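PDB 1T3Q: quinoline 2-oxidoreductase large subunit from Pseudomonas putida, which carries the molybdenum and pterin cytosine dinucleotide cofactor of a molybdenum hydroxylase that oxidises quinoline at its 2-position. Local coordinates for residues R173-L176 with A177-F180; T332-V335 with E336-G340; A377-I380 with A381-L385. All blocks are in the same frame, centred on the assembly; numbering follows the deposited sequence.

Interaction 1: residues R173-L176 with A177-F180; sequences RDEL and APIF
Leu176 and Phe180 run alongside each other across the first turn of helix 177-182, with Phe180 CE1 resting 3.8 Å from Leu176 CB. The aromatic torsion (chi1 -80°) keeps the ring on the side of the backbone N, and this brings CD1 close to the Leu176 carbonyl, whose O lies near the ring plane at its edge. Leu176 O also accepts the nearly straight bond from Phe180 N (2.9 Å, N-H...O 167°), the first full helical bond, and a weak, bent one from Ile179 N. On the other flank Leu176 CD2 meets Ile179 CD1 at 4.1 Å. The branched aliphatic tips suit this inner side, for Leu176 and Ile179 press on Ala314 of strand 312-322 and Ala352 of strand 352-360.

The outer side is looser and faces solvent. Glu175 extends with CG anti to its N, then bends at chi2, laying Glu175 CG 3.7 Å from Pro178 CD and bringing Glu175 OE1 to Ala177 N (3.2 Å). The amide approaches OE1 from its anti side, slightly off the carboxylate plane. Pro178 fits because a nitrogen this early in the helix has no helical carbonyl one turn back to bond, so a missing N-H costs nothing. A side-chain acceptor bonded to a first-turn N-H, with apolar residues turned inward, is typical of a capped helix start packed against a beta sheet.

Interaction 2: residues T332-V335 with E336-G340; sequences TQLV and ESHVG
Leu334 CD1 covers a face of the His338 imidazole where the turn of 332-335 passes into helix 337-342. The contact starts at Leu334 CB, 3.6 Å from His338 CB. CG, placed beside the backbone N by chi1 -59°, continues it against the imidazole CG. The branch then divides the work: Leu334 CD2 sits 3.8 Å from both His338 CG and His338 CD2, toward one rim of the ring, whereas Leu334 CD1 stands over the centre of the face, 4.0 Å from the His338 ring centroid and 5° off the normal, a CH-pi contact. The histidine offers this face because its CG is anti to the backbone N (chi1 -167°) and chi2 is near a right angle.

The backbone ties the same turn. Val339 N gives Leu334 O a 3.2 Å bond spanning five residues, and both methyls of Val339 come near that oxygen from the same side. A water accepts from His338 N and donates to Gln333 O, bridging the two. Earlier in the turn, Thr332 OG1 accepts from Leu334 N in an ST turn, which helps to hold the backbone from which the leucine projects. Glu336, at the N-cap position, turns its carboxylate to Gln298 NE2 and Lys296 N, so the buried charge has two donors, while Ser337 OG bonds Ser319 and Thr321. With Leu334 cut back to an alanine, the imidazole face is likely to lose its methyl cover and the ring to turn more freely.

The side chain of Val335 lies about 7 Å from the bound dioxosulfidomolybdenum(VI) ion, so the turn is close to the active site. Since the CH-pi contact makes no polar demand, the turn's rigidity probably comes from the backbone bonds and bridging water, while the leucine chiefly limits imidazole rotation.

Interaction 3: residues A377-I380 with A381-L385; sequences AGQI and ARETL
Gln379 and Arg382 meet through one short bond, Arg382 NH1 to Gln379 OE1 at 2.7 Å, on one face of helix 375-393. The amide oxygen lies near the guanidinium plane, at its edge; with the two flat groups 73° apart, NH1 stands above the amide plane and does not lie on a carbonyl lone pair. Glutamine reaches this place with CG anti to its N (chi1 -176°) and a bend at chi2. A water completes a small circuit, donating to Gln379 OE1 and accepting from Arg382 NH2.

Glu383 lies alongside Gln379, with Glu383 CG 3.3 Å from Gln379 NE2. Glu383 OE1 is gripped side-on by Arg382 NE and NH1, at 3.1 Å and 3.0 Å, in a salt bridge that holds the guanidinium's rotation. The buried charges have further mates: Arg401 NH2 forms a salt bridge with Glu383 OE2, Tyr348 OH meets OE1, and Ile344 O takes Arg382 NH2. Gln379 NE2 is bonded to Val462 O and Ser461 OG, anchoring the amide to strand 454-467.

Beneath these side chains runs the regular i to i+4 backbone pattern, as in Arg382 N to Gly378 O (2.8 Å). Ile380 O accepts twice, from Thr384 N and from Thr384 OG1 (2.8 Å), which reach it from opposite faces of its plane; the threonine hydroxyl thus finds an acceptor one turn back. Small Ala381 fits against strands 185-193 and 298-306, while Ile380 and Thr384 touch Val754 of helix 744-761. Side-chain pairs at i, i+3 and i, i+4, with a threonine hydroxyl bonded to the preceding turn, are familiar features of a buried alpha helix.

Overall arrangement
Interaction 1 is a surface contact, its centre about 34 Å from that of the chain, whereas interactions 2 and 3 are buried. All three belong to the molybdopterin cofactor-binding part of the chain, and no two touch, although the nearest atoms of interactions 2 and 3 are only about 5 Å apart. Strand 352-360 runs beside both 173-180 and 332-340, and strand 298-306 meets side chains of all three, through Gln298 in the case of 332-340. Their chemistry follows their place: the surface helix start joins an exposed acidic cap to an apolar underside, the turn nearest the molybdenum uses leucine on imidazole and a bound water, and the mid-helix contact depends on a charged network with several partners.

Interaction 1: residues R173-L176 with A177-F180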
loop_
_atom_site.group_PDB
_atom_site.type_symbol
_atom_site.label_atom_id
_atom_site.label_comp_id
_atom_site.label_asym_id
_atom_site.label_seq_id
_atom_site.Cartn_x
_atom_site.Cartn_y
_atom_site.Cartn_z
ATOM N N ARG B 173 -32.943 -7.368 44.096
ATOM C CA ARG B 173 -33.067 -6.657 45.367
ATOM C C ARG B 173 -33.777 -7.432 46.473
ATOM O O ARG B 173 -34.674 -6.903 47.128
ATOM C CB ARG B 173 -33.790 -5.325 45.146
ATOM N N ASP B 174 -33.377 -8.679 46.690
ATOM C CA ASP B 174 -33.987 -9.485 47.745
ATOM C C ASP B 174 -33.656 -8.878 49.108
ATOM O O ASP B 174 -32.635 -8.207 49.266
ATOM C CB ASP B 174 -33.463 -10.924 47.684
ATOM C CG ASP B 174 -33.899 -11.651 46.428
ATOM O OD1 ASP B 174 -33.212 -12.615 46.030
ATOM O OD2 ASP B 174 -34.936 -11.263 45.841
ATOM N N GLU B 175 -34.530 -9.107 50.083
ATOM C CA GLU B 175 -34.328 -8.604 51.440
ATOM C C GLU B 175 -33.350 -9.558 52.118
ATOM O O GLU B 175 -33.683 -10.715 52.377
ATOM C CB GLU B 175 -35.664 -8.583 52.189
ATOM C CG GLU B 175 -35.588 -8.096 53.631
ATOM C CD GLU B 175 -34.845 -6.780 53.764
ATOM O OE1 GLU B 175 -33.597 -6.801 53.882
ATOM O OE2 GLU B 175 -35.510 -5.722 53.740
ATOM N N LEU B 176 -32.144 -9.077 52.412
ATOM C CA LEU B 176 -31.127 -9.933 53.016
ATOM C C LEU B 176 -30.802 -9.695 54.486
ATOM O O LEU B 176 -30.194 -10.554 55.126
ATOM C CB LEU B 176 -29.830 -9.840 52.202
ATOM C CG LEU B 176 -29.926 -10.034 50.687
ATOM C CD1 LEU B 176 -28.513 -10.054 50.103
ATOM C CD2 LEU B 176 -30.657 -11.334 50.357
ATOM N N ALA B 177 -31.187 -8.540 55.024
ATOM C CA ALA B 177 -30.896 -8.232 56.423
ATOM C C ALA B 177 -31.238 -9.387 57.362
ATOM O O ALA B 177 -30.404 -9.817 58.163
ATOM C CB ALA B 177 -31.634 -6.962 56.852
ATOM N N PRO B 178 -32.472 -9.908 57.286
ATOM C CA PRO B 178 -32.811 -11.019 58.181
ATOM C C PRO B 178 -31.967 -12.271 57.941
ATOM O O PRO B 178 -31.719 -13.039 58.867
ATOM C CB PRO B 178 -34.300 -11.239 57.915
ATOM C CG PRO B 178 -34.479 -10.749 56.507
ATOM C CD PRO B 178 -33.633 -9.507 56.476
ATOM N N ILE B 179 -31.520 -12.482 56.708
ATOM C CA ILE B 179 -30.698 -13.654 56.425
ATOM C C ILE B 179 -29.329 -13.501 57.094
ATOM O O ILE B 179 -28.848 -14.420 57.758
ATOM C CB ILE B 179 -30.524 -13.873 54.900
ATOM C CG1 ILE B 179 -31.884 -14.181 54.269
ATOM C CG2 ILE B 179 -29.544 -15.017 54.644
ATOM C CD1 ILE B 179 -31.863 -14.378 52.754
ATOM N N PHE B 180 -28.707 -12.335 56.930
ATOM C CA PHE B 180 -27.407 -12.091 57.544
ATOM C C PHE B 180 -27.513 -12.077 59.060
ATOM O O PHE B 180 -26.553 -12.386 59.760
ATOM C CB PHE B 180 -26.810 -10.764 57.062
ATOM C CG PHE B 180 -26.167 -10.853 55.717
ATOM C CD1 PHE B 180 -26.914 -10.676 54.558
ATOM C CD2 PHE B 180 -24.816 -11.181 55.604
ATOM C CE1 PHE B 180 -26.326 -10.825 53.304
ATOM C CE2 PHE B 180 -24.223 -11.333 54.355
ATOM C CZ PHE B 180 -24.978 -11.157 53.202
#

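Interaction 2: residues T332-V335 with E336-G340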
loop_
_atom_site.group_PDB
_atom_site.type_symbol
_atom_site.label_atom_id
_atom_site.label_comp_id
_atom_site.label_asym_id
_atom_site.label_seq_id
_atom_site.Cartn_x
_atom_site.Cartn_y
_atom_site.Cartn_z
ATOM N N THR B 332 -18.429 2.211 27.522
ATOM C CA THR B 332 -18.904 3.166 28.528
ATOM C C THR B 332 -18.474 2.747 29.925
ATOM O O THR B 332 -17.757 1.758 30.098
ATOM C CB THR B 332 -20.458 3.346 28.502
ATOM O OG1 THR B 332 -21.101 2.231 29.136
ATOM C CG2 THR B 332 -20.953 3.454 27.064
ATOM N N GLN B 333 -18.905 3.505 30.925
ATOM C CA GLN B 333 -18.549 3.200 32.298
ATOM C C GLN B 333 -19.212 1.916 32.799
ATOM O O GLN B 333 -18.889 1.428 33.881
ATOM C CB GLN B 333 -18.904 4.389 33.200
ATOM C CG GLN B 333 -18.113 5.643 32.826
ATOM C CD GLN B 333 -18.326 6.809 33.770
ATOM O OE1 GLN B 333 -17.753 7.885 33.577
ATOM N NE2 GLN B 333 -19.146 6.611 34.789
ATOM N N LEU B 334 -20.119 1.359 32.001
ATOM C CA LEU B 334 -20.801 0.125 32.388
ATOM C C LEU B 334 -19.861 -1.068 32.228
ATOM O O LEU B 334 -20.182 -2.183 32.643
ATOM C CB LEU B 334 -22.050 -0.095 31.531
ATOM C CG LEU B 334 -23.124 0.998 31.554
ATOM C CD1 LEU B 334 -24.383 0.478 30.863
ATOM C CD2 LEU B 334 -23.434 1.389 32.996
ATOM N N VAL B 335 -18.692 -0.814 31.646
ATOM C CA VAL B 335 -17.706 -1.862 31.399
ATOM C C VAL B 335 -17.186 -2.524 32.681
ATOM O O VAL B 335 -16.704 -3.658 32.652
ATOM C CB VAL B 335 -16.517 -1.301 30.560
ATOM C CG1 VAL B 335 -15.642 -0.409 31.410
ATOM C CG2 VAL B 335 -15.721 -2.443 29.944
ATOM N N GLU B 336 -17.291 -1.831 33.809
ATOM C CA GLU B 336 -16.833 -2.398 35.073
ATOM C C GLU B 336 -17.958 -2.975 35.944
ATOM O O GLU B 336 -18.386 -4.106 35.729
ATOM C CB GLU B 336 -16.023 -1.363 35.857
ATOM C CG GLU B 336 -14.605 -1.158 35.299
ATOM C CD GLU B 336 -13.682 -2.337 35.601
ATOM O OE1 GLU B 336 -12.681 -2.523 34.872
ATOM O OE2 GLU B 336 -13.945 -3.070 36.576
ATOM N N SER B 337 -18.435 -2.202 36.917
ATOM C CA SER B 337 -19.487 -2.663 37.828
ATOM C C SER B 337 -20.758 -3.235 37.198
ATOM O O SER B 337 -21.250 -4.282 37.624
ATOM C CB SER B 337 -19.883 -1.533 38.788
ATOM O OG SER B 337 -18.851 -1.274 39.722
ATOM N N HIS B 338 -21.292 -2.548 36.197
ATOM C CA HIS B 338 -22.523 -2.986 35.557
ATOM C C HIS B 338 -22.450 -4.413 35.014
ATOM O O HIS B 338 -23.223 -5.275 35.428
ATOM C CB HIS B 338 -22.906 -2.004 34.448
ATOM C CG HIS B 338 -24.304 -2.179 33.940
ATOM N ND1 HIS B 338 -24.629 -3.071 32.940
ATOM C CD2 HIS B 338 -25.463 -1.578 34.299
ATOM C CE1 HIS B 338 -25.928 -3.009 32.703
ATOM N NE2 HIS B 338 -26.456 -2.111 33.515
ATOM N N VAL B 339 -21.530 -4.674 34.091
ATOM C CA VAL B 339 -21.423 -6.023 33.545
ATOM C C VAL B 339 -20.897 -7.000 34.590
ATOM O O VAL B 339 -21.195 -8.197 34.534
ATOM C CB VAL B 339 -20.515 -6.069 32.299
ATOM C CG1 VAL B 339 -21.124 -5.218 31.199
ATOM C CG2 VAL B 339 -19.111 -5.593 32.644
ATOM N N GLY B 340 -20.128 -6.486 35.548
ATOM C CA GLY B 340 -19.586 -7.326 36.603
ATOM C C GLY B 340 -20.666 -7.925 37.493
ATOM O O GLY B 340 -20.652 -9.124 37.785
HETATM O O HOH W 1 -20.518 0.310 35.934
#

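Interaction 3: residues A377-I380 with A381-L385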
loop_
_atom_site.group_PDB
_atom_site.type_symbol
_atom_site.label_atom_id
_atom_site.label_comp_id
_atom_site.label_asym_id
_atom_site.label_seq_id
_atom_site.Cartn_x
_atom_site.Cartn_y
_atom_site.Cartn_z
ATOM N N ALA B 377 -13.080 -7.745 39.436
ATOM C CA ALA B 377 -13.259 -7.268 40.810
ATOM C C ALA B 377 -14.147 -8.169 41.662
ATOM O O ALA B 377 -13.768 -8.551 42.773
ATOM C CB ALA B 377 -13.817 -5.846 40.808
ATOM N N GLY B 378 -15.324 -8.498 41.143
ATOM C CA GLY B 378 -16.252 -9.348 41.878
ATOM C C GLY B 378 -15.715 -10.752 42.086
ATOM O O GLY B 378 -15.991 -11.384 43.103
ATOM N N GLN B 379 -14.959 -11.248 41.114
ATOM C CA GLN B 379 -14.367 -12.579 41.213
ATOM C C GLN B 379 -13.411 -12.573 42.407
ATOM O O GLN B 379 -13.425 -13.487 43.230
ATOM C CB GLN B 379 -13.611 -12.915 39.921
ATOM C CG GLN B 379 -13.011 -14.329 39.859
ATOM C CD GLN B 379 -14.058 -15.420 39.692
ATOM O OE1 GLN B 379 -15.164 -15.171 39.208
ATOM N NE2 GLN B 379 -13.701 -16.643 40.069
ATOM N N ILE B 380 -12.580 -11.536 42.501
ATOM C CA ILE B 380 -11.644 -11.409 43.615
ATOM C C ILE B 380 -12.391 -11.407 44.949
ATOM O O ILE B 380 -12.072 -12.168 45.859
ATOM C CB ILE B 380 -10.821 -10.087 43.528
ATOM C CG1 ILE B 380 -9.803 -10.175 42.390
ATOM C CG2 ILE B 380 -10.107 -9.819 44.858
ATOM C CD1 ILE B 380 -9.092 -8.861 42.110
ATOM N N ALA B 381 -13.389 -10.537 45.053
ATOM C CA ALA B 381 -14.172 -10.405 46.274
ATOM C C ALA B 381 -14.899 -11.682 46.694
ATOM O O ALA B 381 -14.784 -12.115 47.842
ATOM C CB ALA B 381 -15.175 -9.260 46.117
ATOM N N ARG B 382 -15.636 -12.287 45.770
ATOM C CA ARG B 382 -16.392 -13.499 46.090
ATOM C C ARG B 382 -15.500 -14.690 46.431
ATOM O O ARG B 382 -15.705 -15.349 47.444
ATOM C CB ARG B 382 -17.317 -13.883 44.929
ATOM C CG ARG B 382 -18.336 -14.964 45.292
ATOM C CD ARG B 382 -18.965 -15.573 44.052
ATOM N NE ARG B 382 -17.936 -16.077 43.151
ATOM C CZ ARG B 382 -17.619 -15.518 41.990
ATOM N NH1 ARG B 382 -16.656 -16.043 41.247
ATOM N NH2 ARG B 382 -18.282 -14.452 41.559
ATOM N N GLU B 383 -14.512 -14.972 45.587
ATOM C CA GLU B 383 -13.634 -16.105 45.845
ATOM C C GLU B 383 -12.870 -15.935 47.153
ATOM O O GLU B 383 -12.629 -16.908 47.865
ATOM C CB GLU B 383 -12.665 -16.312 44.679
ATOM C CG GLU B 383 -13.355 -16.674 43.356
ATOM C CD GLU B 383 -14.174 -17.960 43.443
ATOM O OE1 GLU B 383 -15.418 -17.898 43.306
ATOM O OE2 GLU B 383 -13.575 -19.037 43.649
ATOM N N THR B 384 -12.496 -14.702 47.474
ATOM C CA THR B 384 -11.779 -14.440 48.715
ATOM C C THR B 384 -12.696 -14.681 49.917
ATOM O O THR B 384 -12.271 -15.230 50.931
ATOM C CB THR B 384 -11.234 -12.991 48.752
ATOM O OG1 THR B 384 -10.202 -12.850 47.766
ATOM C CG2 THR B 384 -10.654 -12.663 50.123
ATOM N N LEU B 385 -13.955 -14.275 49.799
ATOM C CA LEU B 385 -14.914 -14.474 50.883
ATOM C C LEU B 385 -15.272 -15.951 51.015
ATOM O O LEU B 385 -15.489 -16.449 52.117
ATOM C CB LEU B 385 -16.178 -13.650 50.632
ATOM C CG LEU B 385 -16.008 -12.134 50.761
ATOM C CD1 LEU B 385 -17.339 -11.437 50.480
ATOM C CD2 LEU B 385 -15.526 -11.794 52.162
HETATM O O HOH W 2 -17.278 -12.968 38.949
#